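Local coordinates for UPF0147 protein Ta0600 (Thermoplasma acidophilum DSM 1728, PDB 2QSB) that is of unknown function and belongs to the uncharacterised UPF0147 family, folding as a compact single-chain four-helix bundle, at residues A[10-13]-A[14-18]; A[18-21]-A[22-26]; A[77-80]-A[81-84]. One frame throughout, in Å; residues are numbered along the deposited sequence.

Contact 1. Residues A[10-13]-A[14-18]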
loop_
_atom_site.group_PDB
_atom_site.type_symbol
_atom_site.label_atom_id
_atom_site.label_comp_id
_atom_site.label_asym_id
_atom_site.label_seq_id
_atom_site.Cartn_x
_atom_site.Cartn_y
_atom_site.Cartn_z
ATOM N N ASN A 10 -9.835 5.839 -9.680
ATOM C CA ASN A 10 -8.540 6.425 -9.959
ATOM C C ASN A 10 -7.630 6.266 -8.751
ATOM O O ASN A 10 -6.434 5.983 -8.902
ATOM C CB ASN A 10 -8.675 7.878 -10.426
ATOM C CG ASN A 10 -9.365 7.984 -11.783
ATOM O OD1 ASN A 10 -9.437 7.003 -12.534
ATOM N ND2 ASN A 10 -9.908 9.157 -12.091
ATOM N N LEU A 11 -8.192 6.399 -7.546
ATOM C CA LEU A 11 -7.357 6.179 -6.351
ATOM C C LEU A 11 -6.912 4.717 -6.269
ATOM O O LEU A 11 -5.754 4.439 -5.991
ATOM C CB LEU A 11 -8.122 6.554 -5.087
ATOM C CG LEU A 11 -8.281 8.048 -4.848
ATOM C CD1 LEU A 11 -9.343 8.285 -3.756
ATOM C CD2 LEU A 11 -6.937 8.684 -4.462
ATOM N N PHE A 12 -7.825 3.794 -6.531
ATOM C CA PHE A 12 -7.499 2.374 -6.485
ATOM C C PHE A 12 -6.436 2.014 -7.516
ATOM O O PHE A 12 -5.487 1.287 -7.221
ATOM C CB PHE A 12 -8.766 1.538 -6.669
ATOM C CG PHE A 12 -8.552 0.067 -6.476
ATOM C CD1 PHE A 12 -8.620 -0.470 -5.198
ATOM C CD2 PHE A 12 -8.269 -0.768 -7.537
ATOM C CE1 PHE A 12 -8.398 -1.841 -4.990
ATOM C CE2 PHE A 12 -8.039 -2.135 -7.337
ATOM C CZ PHE A 12 -8.116 -2.664 -6.069
ATOM N N ASN A 13 -6.613 2.512 -8.743
ATOM C CA ASN A 13 -5.626 2.255 -9.778
ATOM C C ASN A 13 -4.244 2.750 -9.385
ATOM O O ASN A 13 -3.234 2.079 -9.615
ATOM C CB ASN A 13 -6.005 2.955 -11.085
ATOM C CG ASN A 13 -7.232 2.388 -11.725
ATOM O OD1 ASN A 13 -7.642 1.255 -11.439
ATOM N ND2 ASN A 13 -7.839 3.170 -12.616
ATOM N N GLU A 14 -4.184 3.960 -8.825
ATOM C CA GLU A 14 -2.912 4.528 -8.401
ATOM C C GLU A 14 -2.300 3.714 -7.265
ATOM O O GLU A 14 -1.091 3.455 -7.282
ATOM C CB GLU A 14 -3.147 5.992 -7.961
ATOM C CG GLU A 14 -3.510 6.919 -9.116
ATOM C CD GLU A 14 -4.190 8.217 -8.710
ATOM O OE1 GLU A 14 -4.481 8.497 -7.522
ATOM O OE2 GLU A 14 -4.466 8.987 -9.644
ATOM N N VAL A 15 -3.120 3.282 -6.305
ATOM C CA VAL A 15 -2.606 2.461 -5.209
ATOM C C VAL A 15 -2.003 1.165 -5.750
ATOM O O VAL A 15 -0.930 0.757 -5.308
ATOM C CB VAL A 15 -3.720 2.200 -4.166
ATOM C CG1 VAL A 15 -3.338 1.076 -3.215
ATOM C CG2 VAL A 15 -4.039 3.492 -3.409
HETATM N N MSE A 16 -2.691 0.511 -6.691
HETATM C CA MSE A 16 -2.155 -0.751 -7.227
HETATM C C MSE A 16 -0.840 -0.538 -7.941
HETATM O O MSE A 16 0.097 -1.317 -7.759
HETATM C CB MSE A 16 -3.194 -1.389 -8.143
HETATM C CG MSE A 16 -4.398 -1.990 -7.413
HETATM SE SE MSE A 16 -3.965 -3.505 -6.227
HETATM C CE MSE A 16 -3.303 -4.667 -7.569
ATOM N N TYR A 17 -0.755 0.522 -8.740
ATOM C CA TYR A 17 0.477 0.818 -9.460
ATOM C C TYR A 17 1.607 1.138 -8.471
ATOM O O TYR A 17 2.721 0.608 -8.586
ATOM C CB TYR A 17 0.247 2.025 -10.383
ATOM C CG TYR A 17 1.532 2.583 -10.924
ATOM C CD1 TYR A 17 2.282 1.894 -11.874
ATOM C CD2 TYR A 17 2.031 3.773 -10.427
ATOM C CE1 TYR A 17 3.489 2.412 -12.343
ATOM C CE2 TYR A 17 3.218 4.289 -10.889
ATOM C CZ TYR A 17 3.935 3.611 -11.837
ATOM O OH TYR A 17 5.139 4.136 -12.268
ATOM N N LEU A 18 1.319 1.979 -7.471
ATOM C CA LEU A 18 2.358 2.365 -6.530
ATOM C C LEU A 18 2.803 1.183 -5.669
ATOM O O LEU A 18 3.996 1.071 -5.351
ATOM C CB LEU A 18 1.879 3.522 -5.646
ATOM C CG LEU A 18 1.665 4.861 -6.372
ATOM C CD1 LEU A 18 0.991 5.847 -5.429
ATOM C CD2 LEU A 18 2.982 5.443 -6.908
#
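Phe12 and Met16, one helical turn apart on helix 6-23, form the close-packed side of this i/i+4 contact. Their side chains run alongside each other and point the same way, and CE2 of the Phe12 ring comes to 3.6 Å from CG of Met16. Phe12 CG lies anti to the backbone N (chi1 -173°) while Met16 CG lies beside its own N (chi1 -72°), which brings the ring next to that CG. Residue 16 is a selenomethionine, and bends at chi2 and chi3 place its SE 4.9 Å from the centroid of the Phe12 ring, 38° off the ring normal, an oblique Met-aromatic contact. In the backbone of the same turn Met16 N bonds to Phe12 O at 2.9 Å, and Val15 N bonds to Leu11 O at the same length.

Glu14 borders the two sides. Its CG stands beside its own backbone N, 3.1 Å from Asn10 O, and the chain runs on extended to the carboxylate, where OE1 has its strong partner in Lys84, a salt bridge. Leu11 CD2 approaches Glu14 OE1 at 3.9 Å.

The other side is looser: Asn10, Asn13 and Tyr17 are exposed, and their part in the contact is largely backbone, with Tyr17 N to Asn13 O at 3.1 Å.

Helix 72-88 borders Leu11, Glu14 and Val15 through Lys84 and Ala87, whereas Phe12 and Met16 pack on Leu43 of helix 30-43, Met16 also touching Lys40.

Contact 2. Residues A[18-21]-A[22-26]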
loop_
_atom_site.group_PDB
_atom_site.type_symbol
_atom_site.label_atom_id
_atom_site.label_comp_id
_atom_site.label_asym_id
_atom_site.label_seq_id
_atom_site.Cartn_x
_atom_site.Cartn_y
_atom_site.Cartn_z
ATOM N N LEU A 18 1.319 1.979 -7.471
ATOM C CA LEU A 18 2.358 2.365 -6.530
ATOM C C LEU A 18 2.803 1.183 -5.669
ATOM O O LEU A 18 3.996 1.071 -5.351
ATOM C CB LEU A 18 1.879 3.522 -5.646
ATOM C CG LEU A 18 1.665 4.861 -6.372
ATOM C CD1 LEU A 18 0.991 5.847 -5.429
ATOM C CD2 LEU A 18 2.982 5.443 -6.908
ATOM N N LEU A 19 1.875 0.306 -5.263
ATOM C CA LEU A 19 2.274 -0.894 -4.525
ATOM C C LEU A 19 3.087 -1.808 -5.388
ATOM O O LEU A 19 4.045 -2.425 -4.908
ATOM C CB LEU A 19 1.036 -1.630 -4.010
ATOM C CG LEU A 19 0.408 -1.005 -2.768
ATOM C CD1 LEU A 19 -0.938 -1.655 -2.537
ATOM C CD2 LEU A 19 1.311 -1.207 -1.551
ATOM N N ASP A 20 2.736 -1.924 -6.669
ATOM C CA ASP A 20 3.554 -2.748 -7.545
ATOM C C ASP A 20 4.973 -2.208 -7.658
ATOM O O ASP A 20 5.953 -2.978 -7.543
ATOM C CB ASP A 20 2.913 -2.932 -8.905
ATOM C CG ASP A 20 3.561 -4.083 -9.641
ATOM O OD1 ASP A 20 3.215 -5.242 -9.313
ATOM O OD2 ASP A 20 4.428 -3.825 -10.491
ATOM N N GLU A 21 5.095 -0.907 -7.887
ATOM C CA GLU A 21 6.406 -0.288 -7.919
ATOM C C GLU A 21 7.183 -0.537 -6.623
ATOM O O GLU A 21 8.360 -0.873 -6.657
ATOM C CB GLU A 21 6.250 1.217 -8.173
ATOM C CG GLU A 21 5.792 1.563 -9.593
ATOM C CD GLU A 21 6.818 1.188 -10.642
ATOM O OE1 GLU A 21 7.819 1.924 -10.737
ATOM O OE2 GLU A 21 6.639 0.180 -11.361
ATOM N N LEU A 22 6.529 -0.360 -5.482
ATOM C CA LEU A 22 7.206 -0.529 -4.198
ATOM C C LEU A 22 7.697 -1.967 -4.059
ATOM O O LEU A 22 8.800 -2.215 -3.534
ATOM C CB LEU A 22 6.259 -0.096 -3.051
ATOM C CG LEU A 22 6.855 -0.146 -1.648
ATOM C CD1 LEU A 22 8.053 0.798 -1.563
ATOM C CD2 LEU A 22 5.793 0.243 -0.650
ATOM N N SER A 23 6.882 -2.934 -4.488
ATOM C CA SER A 23 7.243 -4.341 -4.357
ATOM C C SER A 23 8.480 -4.690 -5.172
ATOM O O SER A 23 9.148 -5.684 -4.891
ATOM C CB SER A 23 6.064 -5.232 -4.762
ATOM O OG SER A 23 5.962 -5.373 -6.183
ATOM N N GLN A 24 8.764 -3.889 -6.196
ATOM C CA GLN A 24 9.897 -4.138 -7.101
ATOM C C GLN A 24 11.100 -3.235 -6.791
ATOM O O GLN A 24 12.106 -3.272 -7.506
ATOM C CB GLN A 24 9.485 -3.912 -8.563
ATOM C CG GLN A 24 8.377 -4.836 -9.086
ATOM C CD GLN A 24 8.696 -6.278 -8.862
ATOM O OE1 GLN A 24 8.112 -6.960 -8.001
ATOM N NE2 GLN A 24 9.667 -6.757 -9.613
ATOM N N ASP A 25 11.017 -2.445 -5.729
ATOM C CA ASP A 25 12.015 -1.420 -5.475
ATOM C C ASP A 25 13.171 -1.975 -4.643
ATOM O O ASP A 25 13.042 -2.166 -3.455
ATOM C CB ASP A 25 11.350 -0.250 -4.738
ATOM C CG ASP A 25 12.263 0.924 -4.603
ATOM O OD1 ASP A 25 13.473 0.794 -4.907
ATOM O OD2 ASP A 25 11.768 1.973 -4.155
ATOM N N ILE A 26 14.320 -2.200 -5.278
ATOM C CA ILE A 26 15.484 -2.768 -4.573
ATOM C C ILE A 26 16.109 -1.795 -3.575
ATOM O O ILE A 26 16.979 -2.196 -2.784
ATOM C CB ILE A 26 16.528 -3.331 -5.576
ATOM C CG1 ILE A 26 16.744 -2.337 -6.703
ATOM C CG2 ILE A 26 16.015 -4.663 -6.156
ATOM C CD1 ILE A 26 17.484 -1.119 -6.372
#
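Asp20 O receives two donors from the following turn: Ser23 OG at 2.8 Å, and more weakly Gln24 N at 3.2 Å, where the angle at the hydrogen falls to 128°. This is the C-terminal end of helix 6-23 in the four-helix bundle, where regular i/i+4 bonding gives way to a tighter turn. Upstream the pattern is still regular, with Leu22 N on Leu18 O and Ser23 N on Leu19 O, both at 2.9 Å. At Gln24 the same N-H is divided between two carbonyls, and the i/i+3 acceptor, Glu21 O, lies 3.1 Å from Gln24 N with a better angle at the hydrogen. That donor stands above the carbonyl plane of Glu21, 65° out of it, so the bond does not follow a lone pair.

Ser23 reaches back because its OG occupies the position between the backbone N and the carbonyl carbon (chi1 81°), which turns the hydroxyl toward the preceding turn. There the side chain supplies a bond to a carbonyl that Gln24 N serves only weakly. Gln24 adds its CG to the surroundings of the same oxygen.

The apolar residues face the bundle: Leu22 rests on Ala36 and on Leu78 of helix 72-88, and Leu19 on Ser39 and Leu43. Within the helix, Asp20 OD1 makes a long, weak ion pair with Lys40. Beyond the helix, Asp25 OD1 is hydrogen-bonded to Thr27 OG1. Within the turn itself, Asp25 N bonds to Leu22 O at 3.1 Å.

Contact 3. Residues A[77-80]-A[81-84]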
loop_
_atom_site.group_PDB
_atom_site.type_symbol
_atom_site.label_atom_id
_atom_site.label_comp_id
_atom_site.label_asym_id
_atom_site.label_seq_id
_atom_site.Cartn_x
_atom_site.Cartn_y
_atom_site.Cartn_z
ATOM N N ASP A 77 7.046 6.987 0.179
ATOM C CA ASP A 77 6.275 6.149 -0.740
ATOM C C ASP A 77 5.132 5.447 -0.009
ATOM O O ASP A 77 4.020 5.347 -0.545
ATOM C CB ASP A 77 7.203 5.153 -1.453
ATOM C CG ASP A 77 8.093 5.823 -2.497
ATOM O OD1 ASP A 77 7.876 6.985 -2.875
ATOM O OD2 ASP A 77 9.019 5.131 -2.924
ATOM N N LEU A 78 5.410 4.974 1.211
ATOM C CA LEU A 78 4.389 4.354 2.031
ATOM C C LEU A 78 3.300 5.363 2.396
ATOM O O LEU A 78 2.115 5.063 2.265
ATOM C CB LEU A 78 5.008 3.736 3.277
ATOM C CG LEU A 78 5.827 2.448 3.045
ATOM C CD1 LEU A 78 6.722 2.191 4.226
ATOM C CD2 LEU A 78 4.883 1.262 2.848
ATOM N N TYR A 79 3.674 6.567 2.830
ATOM C CA TYR A 79 2.674 7.570 3.168
ATOM C C TYR A 79 1.818 7.983 1.980
ATOM O O TYR A 79 0.633 8.262 2.141
ATOM C CB TYR A 79 3.313 8.797 3.800
ATOM C CG TYR A 79 3.831 8.581 5.189
ATOM C CD1 TYR A 79 3.053 7.955 6.165
ATOM C CD2 TYR A 79 5.089 9.060 5.539
ATOM C CE1 TYR A 79 3.548 7.756 7.465
ATOM C CE2 TYR A 79 5.578 8.898 6.832
ATOM C CZ TYR A 79 4.803 8.249 7.777
ATOM O OH TYR A 79 5.296 8.071 9.059
ATOM N N THR A 80 2.399 8.018 0.779
ATOM C CA THR A 80 1.619 8.343 -0.417
ATOM C C THR A 80 0.509 7.307 -0.632
ATOM O O THR A 80 -0.663 7.662 -0.871
ATOM C CB THR A 80 2.563 8.383 -1.633
ATOM O OG1 THR A 80 3.540 9.394 -1.398
ATOM C CG2 THR A 80 1.829 8.669 -2.934
ATOM N N ILE A 81 0.861 6.014 -0.515
ATOM C CA ILE A 81 -0.127 4.954 -0.692
ATOM C C ILE A 81 -1.173 4.997 0.429
ATOM O O ILE A 81 -2.389 4.904 0.154
ATOM C CB ILE A 81 0.575 3.596 -0.768
ATOM C CG1 ILE A 81 1.465 3.517 -2.002
ATOM C CG2 ILE A 81 -0.458 2.483 -0.791
ATOM C CD1 ILE A 81 2.535 2.428 -1.922
ATOM N N ILE A 82 -0.710 5.137 1.673
ATOM C CA ILE A 82 -1.623 5.245 2.807
ATOM C C ILE A 82 -2.617 6.386 2.568
ATOM O O ILE A 82 -3.816 6.223 2.821
ATOM C CB ILE A 82 -0.839 5.487 4.091
ATOM C CG1 ILE A 82 -0.119 4.202 4.520
ATOM C CG2 ILE A 82 -1.729 6.052 5.214
ATOM C CD1 ILE A 82 0.947 4.393 5.599
ATOM N N SER A 83 -2.126 7.519 2.068
ATOM C CA SER A 83 -2.953 8.704 1.885
ATOM C C SER A 83 -4.064 8.515 0.853
ATOM O O SER A 83 -5.164 9.066 0.990
ATOM C CB SER A 83 -2.069 9.878 1.509
ATOM O OG SER A 83 -1.195 10.187 2.583
ATOM N N LYS A 84 -3.784 7.726 -0.177
ATOM C CA LYS A 84 -4.778 7.407 -1.189
ATOM C C LYS A 84 -5.776 6.385 -0.661
ATOM O O LYS A 84 -6.980 6.496 -0.922
ATOM C CB LYS A 84 -4.082 6.911 -2.463
ATOM C CG LYS A 84 -3.293 8.019 -3.157
ATOM C CD LYS A 84 -2.639 7.516 -4.422
ATOM C CE LYS A 84 -1.822 8.550 -5.152
ATOM N NZ LYS A 84 -2.659 9.641 -5.749
#
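Asp77 meets Ile81 through its carbonyl: Ile81 N bonds to Asp77 O at 3.2 Å, and the isoleucine's CG1 and CD1 lie near the same oxygen, CG1 at 3.5 Å from Asp77 O. Ile81 CG1 is beside its own backbone N (chi1 -64°), which carries that branch back along the helix.

Leu78 comes next, and its O takes the straightest bond of the turn, from Ile82 N at 2.9 Å, with 173° at the hydrogen. Ile82 repeats the conformation of Ile81, and its CG1 lies 3.3 Å from Leu78 O.

Tyr79 brings its ring alongside Ile82, the two side chains pointing the same way; Tyr79 CD1 and Ile82 CD1 are 4.2 Å apart, with the methyl oblique to the ring. Tyr79 O accepts the backbone N of Ser83 at 2.9 Å.

Thr80 closes the segment. Its O receives Lys84 N, its OG1 is hydrogen-bonded to Thr76 O one turn earlier, and its CG2 passes 4.3 Å from CE of Lys84, whose NZ goes on to a salt bridge with Glu14 of helix 6-23.

Ile81 is buried in the bundle, whereas Ile82 packs on Leu61 of helix 50-65, as Ile81 does, yet also runs beside the exposed Tyr79; both bring CG1 close to a carbonyl of the preceding turn. The threonine hydroxyl is satisfied within its own helix, and the lysine charge is probably stabilised by the neighbouring carboxylate.

In the fold
Contacts 1 and 2 are successive pieces of helix 6-23 that share Leu18, their centres 12 Å apart; contact 3 lies on helix 72-88, about 10 Å from the centre of contact 1 and 13 Å from that of contact 2. Glu14 OE1 of contact 1 reaches Lys84 NZ of contact 3 at 2.8 Å, and Val15 CG2 packs on Lys84 CB at 3.5 Å. Further along, Leu18 CB meets Ile81 CG1 at 3.7 Å, and Leu22 CD2 meets Leu78 CD2 at 3.8 Å. As residue numbers rise on one helix they fall on the other, so the two run antiparallel. The interface passes from a salt bridge to aliphatic packing.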